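Local coordinates for protein response regulator aspartate phosphatase I (Bacillus subtilis subsp. subtilis, PDB 4I1A) that dephosphorylates the sporulation phosphotransferase Spo0F and activates gene expression, excision and transfer of the mobile element ICEBs1 by inactivating its repressor ImmR, at residues Leu262-Thr270 and Ala282-Ala293. Sequence-based numbering, arbitrary orientation.
Sequences LTKTLFTLT and ALIYFRKGRFIA
Leu266 fits as a knob into the hole formed by Tyr285, Lys288, Gly289 and Ile292. With CG anti to the carbonyl carbon (chi1 -77°), the branch is carried toward helix 279-295, where its two methyls part: CD1 reaches Gly289 CA and Ile292 CD1, while CD2 meets the edge of the Tyr285 ring, 3.6 Å from CD1 of that ring. Gly289 has no side chain where one would press on Leu266 CB, consistent with the close pass of Leu266 CA and Gly289 CA, 5.4 Å apart. Leu269 lies over one face of the same ring in a CH-pi contact, its CD2 3.6 Å from the Tyr285 ring centroid. An alanine in place of Tyr285 would probably open a gap beside Leu266 CD2 and deprive Leu269 CD2 of its aromatic partner. Thr270 packs its CG2 3.7 Å from Phe286 CB, while its OG1 turns back to donate to Leu266 O at 2.6 Å, joining Thr270 N on that carbonyl from the opposite face. At the other end, Ile292 CD1 touches Leu262 CD2 at 3.6 Å. Segments 262-270 and 282-293 run nearly antiparallel, their axes at 155°, as in TPR helical hairpins; Leu251 of helix 240-257 also touches Leu262, Leu266 and Leu269. With no hydrogen bond crossing, shape fit and apolar burial hold this pair together.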
ATOM      1  N   LEU A 262      -2.687 -10.635   5.879  1.00 69.54           N
ATOM      2  CA  LEU A 262      -2.356 -11.998   5.494  1.00 63.95           C
ATOM      3  C   LEU A 262      -2.704 -12.232   4.028  1.00 57.61           C
ATOM      4  O   LEU A 262      -1.922 -12.805   3.277  1.00 53.32           O
ATOM      5  CB  LEU A 262      -3.117 -12.977   6.379  1.00 61.56           C
ATOM      6  CG  LEU A 262      -2.915 -14.468   6.139  1.00 63.43           C
ATOM      7  CD1 LEU A 262      -1.443 -14.775   6.032  1.00 59.91           C
ATOM      8  CD2 LEU A 262      -3.531 -15.266   7.291  1.00 70.73           C
ATOM      9  N   THR A 263      -3.873 -11.759   3.614  1.00 57.32           N
ATOM     10  CA  THR A 263      -4.345 -12.014   2.258  1.00 58.71           C
ATOM     11  C   THR A 263      -3.462 -11.336   1.205  1.00 57.50           C
ATOM     12  O   THR A 263      -3.093 -11.940   0.192  1.00 61.12           O
ATOM     13  CB  THR A 263      -5.815 -11.570   2.088  1.00 57.12           C
ATOM     14  OG1 THR A 263      -6.634 -12.243   3.062  1.00 63.72           O
ATOM     15  CG2 THR A 263      -6.300 -11.918   0.700  1.00 52.25           C
ATOM     16  N   LYS A 264      -3.126 -10.077   1.461  1.00 52.15           N
ATOM     17  CA  LYS A 264      -2.336  -9.265   0.548  1.00 52.85           C
ATOM     18  C   LYS A 264      -0.911  -9.818   0.405  1.00 54.72           C
ATOM     19  O   LYS A 264      -0.332  -9.827  -0.680  1.00 55.98           O
ATOM     20  CB  LYS A 264      -2.322  -7.823   1.064  1.00 55.33           C
ATOM     21  CG  LYS A 264      -1.220  -6.953   0.509  1.00 59.88           C
ATOM     22  CD  LYS A 264      -1.431  -5.491   0.861  1.00 61.87           C
ATOM     23  CE  LYS A 264      -0.504  -4.599   0.025  1.00 71.17           C
ATOM     24  NZ  LYS A 264      -0.499  -3.164   0.446  1.00 78.86           N
ATOM     25  N   THR A 265      -0.359 -10.280   1.518  1.00 48.75           N
ATOM     26  CA  THR A 265       0.946 -10.922   1.545  1.00 54.27           C
ATOM     27  C   THR A 265       0.951 -12.234   0.739  1.00 59.48           C
ATOM     28  O   THR A 265       1.907 -12.520   0.019  1.00 56.82           O
ATOM     29  CB  THR A 265       1.347 -11.213   3.012  1.00 52.55           C
ATOM     30  OG1 THR A 265       1.314  -9.992   3.754  1.00 55.03           O
ATOM     31  CG2 THR A 265       2.736 -11.846   3.124  1.00 45.49           C
ATOM     32  N   LEU A 266      -0.102 -13.040   0.868  1.00 52.19           N
ATOM     33  CA  LEU A 266      -0.180 -14.288   0.103  1.00 53.10           C
ATOM     34  C   LEU A 266      -0.378 -13.979  -1.369  1.00 44.99           C
ATOM     35  O   LEU A 266       0.129 -14.679  -2.250  1.00 47.18           O
ATOM     36  CB  LEU A 266      -1.311 -15.196   0.612  1.00 51.96           C
ATOM     37  CG  LEU A 266      -0.996 -15.952   1.903  1.00 55.86           C
ATOM     38  CD1 LEU A 266      -2.285 -16.365   2.610  1.00 58.35           C
ATOM     39  CD2 LEU A 266      -0.094 -17.171   1.615  1.00 50.71           C
ATOM     40  N   PHE A 267      -1.114 -12.916  -1.636  1.00 45.91           N
ATOM     41  CA  PHE A 267      -1.347 -12.530  -3.010  1.00 46.88           C
ATOM     42  C   PHE A 267      -0.029 -12.152  -3.675  1.00 50.62           C
ATOM     43  O   PHE A 267       0.319 -12.679  -4.744  1.00 53.00           O
ATOM     44  CB  PHE A 267      -2.359 -11.383  -3.095  1.00 43.52           C
ATOM     45  CG  PHE A 267      -2.522 -10.844  -4.485  1.00 49.16           C
ATOM     46  CD1 PHE A 267      -3.421 -11.434  -5.363  1.00 40.81           C
ATOM     47  CD2 PHE A 267      -1.741  -9.778  -4.935  1.00 48.75           C
ATOM     48  CE1 PHE A 267      -3.562 -10.963  -6.658  1.00 42.13           C
ATOM     49  CE2 PHE A 267      -1.871  -9.303  -6.235  1.00 48.95           C
ATOM     50  CZ  PHE A 267      -2.786  -9.894  -7.097  1.00 53.98           C
ATOM     51  N   THR A 268       0.697 -11.244  -3.030  1.00 50.82           N
ATOM     52  CA  THR A 268       1.979 -10.749  -3.534  1.00 53.47           C
ATOM     53  C   THR A 268       2.981 -11.892  -3.680  1.00 51.98           C
ATOM     54  O   THR A 268       3.717 -11.971  -4.665  1.00 54.68           O
ATOM     55  CB  THR A 268       2.548  -9.646  -2.602  1.00 52.07           C
ATOM     56  OG1 THR A 268       1.508  -8.706  -2.305  1.00 51.18           O
ATOM     57  CG2 THR A 268       3.739  -8.903  -3.252  1.00 40.03           C
ATOM     58  N   LEU A 269       2.990 -12.788  -2.699  1.00 54.56           N
ATOM     59  CA  LEU A 269       3.845 -13.965  -2.738  1.00 55.55           C
ATOM     60  C   LEU A 269       3.506 -14.835  -3.951  1.00 55.14           C
ATOM     61  O   LEU A 269       4.399 -15.256  -4.690  1.00 62.07           O
ATOM     62  CB  LEU A 269       3.690 -14.761  -1.439  1.00 59.68           C
ATOM     63  CG  LEU A 269       4.679 -15.885  -1.121  1.00 60.57           C
ATOM     64  CD1 LEU A 269       6.117 -15.465  -1.381  1.00 55.93           C
ATOM     65  CD2 LEU A 269       4.517 -16.309   0.328  1.00 62.63           C
ATOM     66  N   THR A 270       2.216 -15.082  -4.161  1.00 48.13           N
ATOM     67  CA  THR A 270       1.764 -15.892  -5.284  1.00 45.34           C
ATOM     68  C   THR A 270       2.242 -15.285  -6.591  1.00 47.28           C
ATOM     69  O   THR A 270       2.790 -15.972  -7.465  1.00 47.18           O
ATOM     70  CB  THR A 270       0.217 -15.970  -5.348  1.00 47.63           C
ATOM     71  OG1 THR A 270      -0.299 -16.501  -4.122  1.00 47.29           O
ATOM     72  CG2 THR A 270      -0.231 -16.844  -6.515  1.00 44.23           C
ATOM     73  N   ALA A 282       3.740 -21.501  -6.554  1.00 47.55           N
ATOM     74  CA  ALA A 282       2.855 -20.349  -6.582  1.00 52.76           C
ATOM     75  C   ALA A 282       1.421 -20.816  -6.392  1.00 53.80           C
ATOM     76  O   ALA A 282       0.630 -20.165  -5.702  1.00 52.38           O
ATOM     77  CB  ALA A 282       3.010 -19.564  -7.923  1.00 40.95           C
ATOM     78  N   LEU A 283       1.102 -21.957  -7.001  1.00 51.86           N
ATOM     79  CA  LEU A 283      -0.245 -22.525  -6.961  1.00 57.17           C
ATOM     80  C   LEU A 283      -0.662 -22.882  -5.531  1.00 62.44           C
ATOM     81  O   LEU A 283      -1.841 -22.887  -5.179  1.00 67.51           O
ATOM     82  CB  LEU A 283      -0.303 -23.764  -7.855  1.00 58.16           C
ATOM     83  CG  LEU A 283      -1.659 -24.419  -8.072  1.00 63.52           C
ATOM     84  CD1 LEU A 283      -2.645 -23.393  -8.590  1.00 60.00           C
ATOM     85  CD2 LEU A 283      -1.542 -25.617  -9.029  1.00 62.93           C
ATOM     86  N   ILE A 284       0.326 -23.171  -4.700  1.00 61.57           N
ATOM     87  CA  ILE A 284       0.078 -23.464  -3.299  1.00 57.90           C
ATOM     88  C   ILE A 284      -0.323 -22.197  -2.536  1.00 59.50           C
ATOM     89  O   ILE A 284      -1.271 -22.212  -1.747  1.00 52.40           O
ATOM     90  CB  ILE A 284       1.313 -24.123  -2.677  1.00 58.60           C
ATOM     91  CG1 ILE A 284       1.397 -25.573  -3.160  1.00 65.87           C
ATOM     92  CG2 ILE A 284       1.283 -24.006  -1.163  1.00 51.25           C
ATOM     93  CD1 ILE A 284       2.752 -26.201  -3.007  1.00 72.86           C
ATOM     94  N   TYR A 285       0.380 -21.096  -2.794  1.00 55.64           N
ATOM     95  CA  TYR A 285       0.044 -19.819  -2.172  1.00 53.37           C
ATOM     96  C   TYR A 285      -1.223 -19.231  -2.790  1.00 53.79           C
ATOM     97  O   TYR A 285      -1.955 -18.487  -2.137  1.00 58.51           O
ATOM     98  CB  TYR A 285       1.219 -18.833  -2.272  1.00 53.28           C
ATOM     99  CG  TYR A 285       2.411 -19.245  -1.431  1.00 60.74           C
ATOM    100  CD1 TYR A 285       2.346 -19.221  -0.043  1.00 56.93           C
ATOM    101  CD2 TYR A 285       3.599 -19.663  -2.023  1.00 65.56           C
ATOM    102  CE1 TYR A 285       3.432 -19.612   0.734  1.00 64.58           C
ATOM    103  CE2 TYR A 285       4.688 -20.049  -1.255  1.00 65.97           C
ATOM    104  CZ  TYR A 285       4.601 -20.019   0.121  1.00 66.90           C
ATOM    105  OH  TYR A 285       5.683 -20.394   0.890  1.00 70.81           O
ATOM    106  N   PHE A 286      -1.474 -19.569  -4.052  1.00 47.65           N
ATOM    107  CA  PHE A 286      -2.703 -19.179  -4.735  1.00 48.61           C
ATOM    108  C   PHE A 286      -3.946 -19.771  -4.064  1.00 54.44           C
ATOM    109  O   PHE A 286      -4.873 -19.035  -3.736  1.00 60.68           O
ATOM    110  CB  PHE A 286      -2.658 -19.594  -6.215  1.00 49.31           C
ATOM    111  CG  PHE A 286      -3.971 -19.421  -6.934  1.00 47.94           C
ATOM    112  CD1 PHE A 286      -4.354 -18.173  -7.415  1.00 44.38           C
ATOM    113  CD2 PHE A 286      -4.821 -20.506  -7.134  1.00 46.07           C
ATOM    114  CE1 PHE A 286      -5.574 -18.008  -8.076  1.00 50.62           C
ATOM    115  CE2 PHE A 286      -6.045 -20.354  -7.791  1.00 47.59           C
ATOM    116  CZ  PHE A 286      -6.424 -19.098  -8.261  1.00 52.68           C
ATOM    117  N   ARG A 287      -3.965 -21.090  -3.856  1.00 57.85           N
ATOM    118  CA  ARG A 287      -5.130 -21.750  -3.246  1.00 60.39           C
ATOM    119  C   ARG A 287      -5.337 -21.300  -1.816  1.00 61.62           C
ATOM    120  O   ARG A 287      -6.468 -21.206  -1.342  1.00 60.46           O
ATOM    121  CB  ARG A 287      -5.008 -23.281  -3.269  1.00 43.59           C
ATOM    122  CG  ARG A 287      -4.931 -23.875  -4.669  1.00 58.38           C
ATOM    123  CD  ARG A 287      -4.609 -25.359  -4.599  1.00 65.54           C
ATOM    124  NE  ARG A 287      -4.787 -26.041  -5.880  1.00 67.21           N
ATOM    125  CZ  ARG A 287      -3.885 -26.851  -6.429  1.00 72.38           C
ATOM    126  NH1 ARG A 287      -2.727 -27.070  -5.815  1.00 71.01           N
ATOM    127  NH2 ARG A 287      -4.138 -27.440  -7.591  1.00 75.79           N
ATOM    128  N   LYS A 288      -4.236 -21.040  -1.128  1.00 58.20           N
ATOM    129  CA  LYS A 288      -4.298 -20.674   0.273  1.00 54.64           C
ATOM    130  C   LYS A 288      -4.840 -19.241   0.410  1.00 58.38           C
ATOM    131  O   LYS A 288      -5.684 -18.957   1.260  1.00 59.27           O
ATOM    132  CB  LYS A 288      -2.913 -20.838   0.916  1.00 54.64           C
ATOM    133  CG  LYS A 288      -2.793 -20.343   2.345  1.00 73.15           C
ATOM    134  CD  LYS A 288      -1.747 -21.150   3.121  1.00 94.03           C
ATOM    135  CE  LYS A 288      -0.462 -21.395   2.319  1.00 91.56           C
ATOM    136  NZ  LYS A 288       0.349 -22.522   2.899  1.00 93.90           N
ATOM    137  N   GLY A 289      -4.383 -18.351  -0.458  1.00 51.64           N
ATOM    138  CA  GLY A 289      -4.811 -16.961  -0.415  1.00 57.85           C
ATOM    139  C   GLY A 289      -6.232 -16.763  -0.901  1.00 57.11           C
ATOM    140  O   GLY A 289      -7.032 -16.067  -0.279  1.00 61.54           O
ATOM    141  N   ARG A 290      -6.535 -17.387  -2.028  1.00 54.13           N
ATOM    142  CA  ARG A 290      -7.876 -17.391  -2.594  1.00 53.64           C
ATOM    143  C   ARG A 290      -8.910 -17.884  -1.590  1.00 59.45           C
ATOM    144  O   ARG A 290     -10.052 -17.427  -1.596  1.00 63.16           O
ATOM    145  CB  ARG A 290      -7.879 -18.278  -3.835  1.00 61.60           C
ATOM    146  CG  ARG A 290      -9.196 -18.421  -4.534  1.00 70.08           C
ATOM    147  CD  ARG A 290      -9.389 -19.876  -4.861  1.00 71.37           C
ATOM    148  NE  ARG A 290      -9.618 -20.107  -6.275  1.00 71.07           N
ATOM    149  CZ  ARG A 290      -9.485 -21.292  -6.855  1.00 77.97           C
ATOM    150  NH1 ARG A 290      -9.113 -22.340  -6.130  1.00 68.36           N
ATOM    151  NH2 ARG A 290      -9.719 -21.428  -8.157  1.00 85.17           N
ATOM    152  N   PHE A 291      -8.505 -18.803  -0.715  1.00 57.03           N
ATOM    153  CA  PHE A 291      -9.410 -19.327   0.308  1.00 59.32           C
ATOM    154  C   PHE A 291      -9.588 -18.330   1.454  1.00 65.03           C
ATOM    155  O   PHE A 291     -10.710 -18.053   1.893  1.00 61.35           O
ATOM    156  CB  PHE A 291      -8.910 -20.676   0.837  1.00 56.11           C
ATOM    157  CG  PHE A 291      -9.559 -21.105   2.132  1.00 56.57           C
ATOM    158  CD1 PHE A 291     -10.912 -21.419   2.183  1.00 59.31           C
ATOM    159  CD2 PHE A 291      -8.811 -21.207   3.295  1.00 54.77           C
ATOM    160  CE1 PHE A 291     -11.508 -21.818   3.371  1.00 61.58           C
ATOM    161  CE2 PHE A 291      -9.398 -21.604   4.486  1.00 59.29           C
ATOM    162  CZ  PHE A 291     -10.751 -21.911   4.522  1.00 67.20           C
ATOM    163  N   ILE A 292      -8.473 -17.793   1.935  1.00 61.64           N
ATOM    164  CA  ILE A 292      -8.510 -16.789   2.981  1.00 65.65           C
ATOM    165  C   ILE A 292      -9.287 -15.550   2.535  1.00 65.66           C
ATOM    166  O   ILE A 292     -10.020 -14.959   3.324  1.00 71.54           O
ATOM    167  CB  ILE A 292      -7.090 -16.449   3.484  1.00 69.67           C
ATOM    168  CG1 ILE A 292      -6.505 -17.692   4.172  1.00 79.30           C
ATOM    169  CG2 ILE A 292      -7.113 -15.254   4.447  1.00 63.79           C
ATOM    170  CD1 ILE A 292      -5.257 -17.443   4.990  1.00 79.60           C
ATOM    171  N   ALA A 293      -9.152 -15.187   1.263  1.00 61.47           N
ATOM    172  CA  ALA A 293      -9.886 -14.053   0.702  1.00 58.94           C
ATOM    173  C   ALA A 293     -11.389 -14.300   0.692  1.00 70.72           C
ATOM    174  O   ALA A 293     -12.176 -13.415   1.027  1.00 75.49           O
ATOM    175  CB  ALA A 293      -9.404 -13.750  -0.702  1.00 55.89           C
TER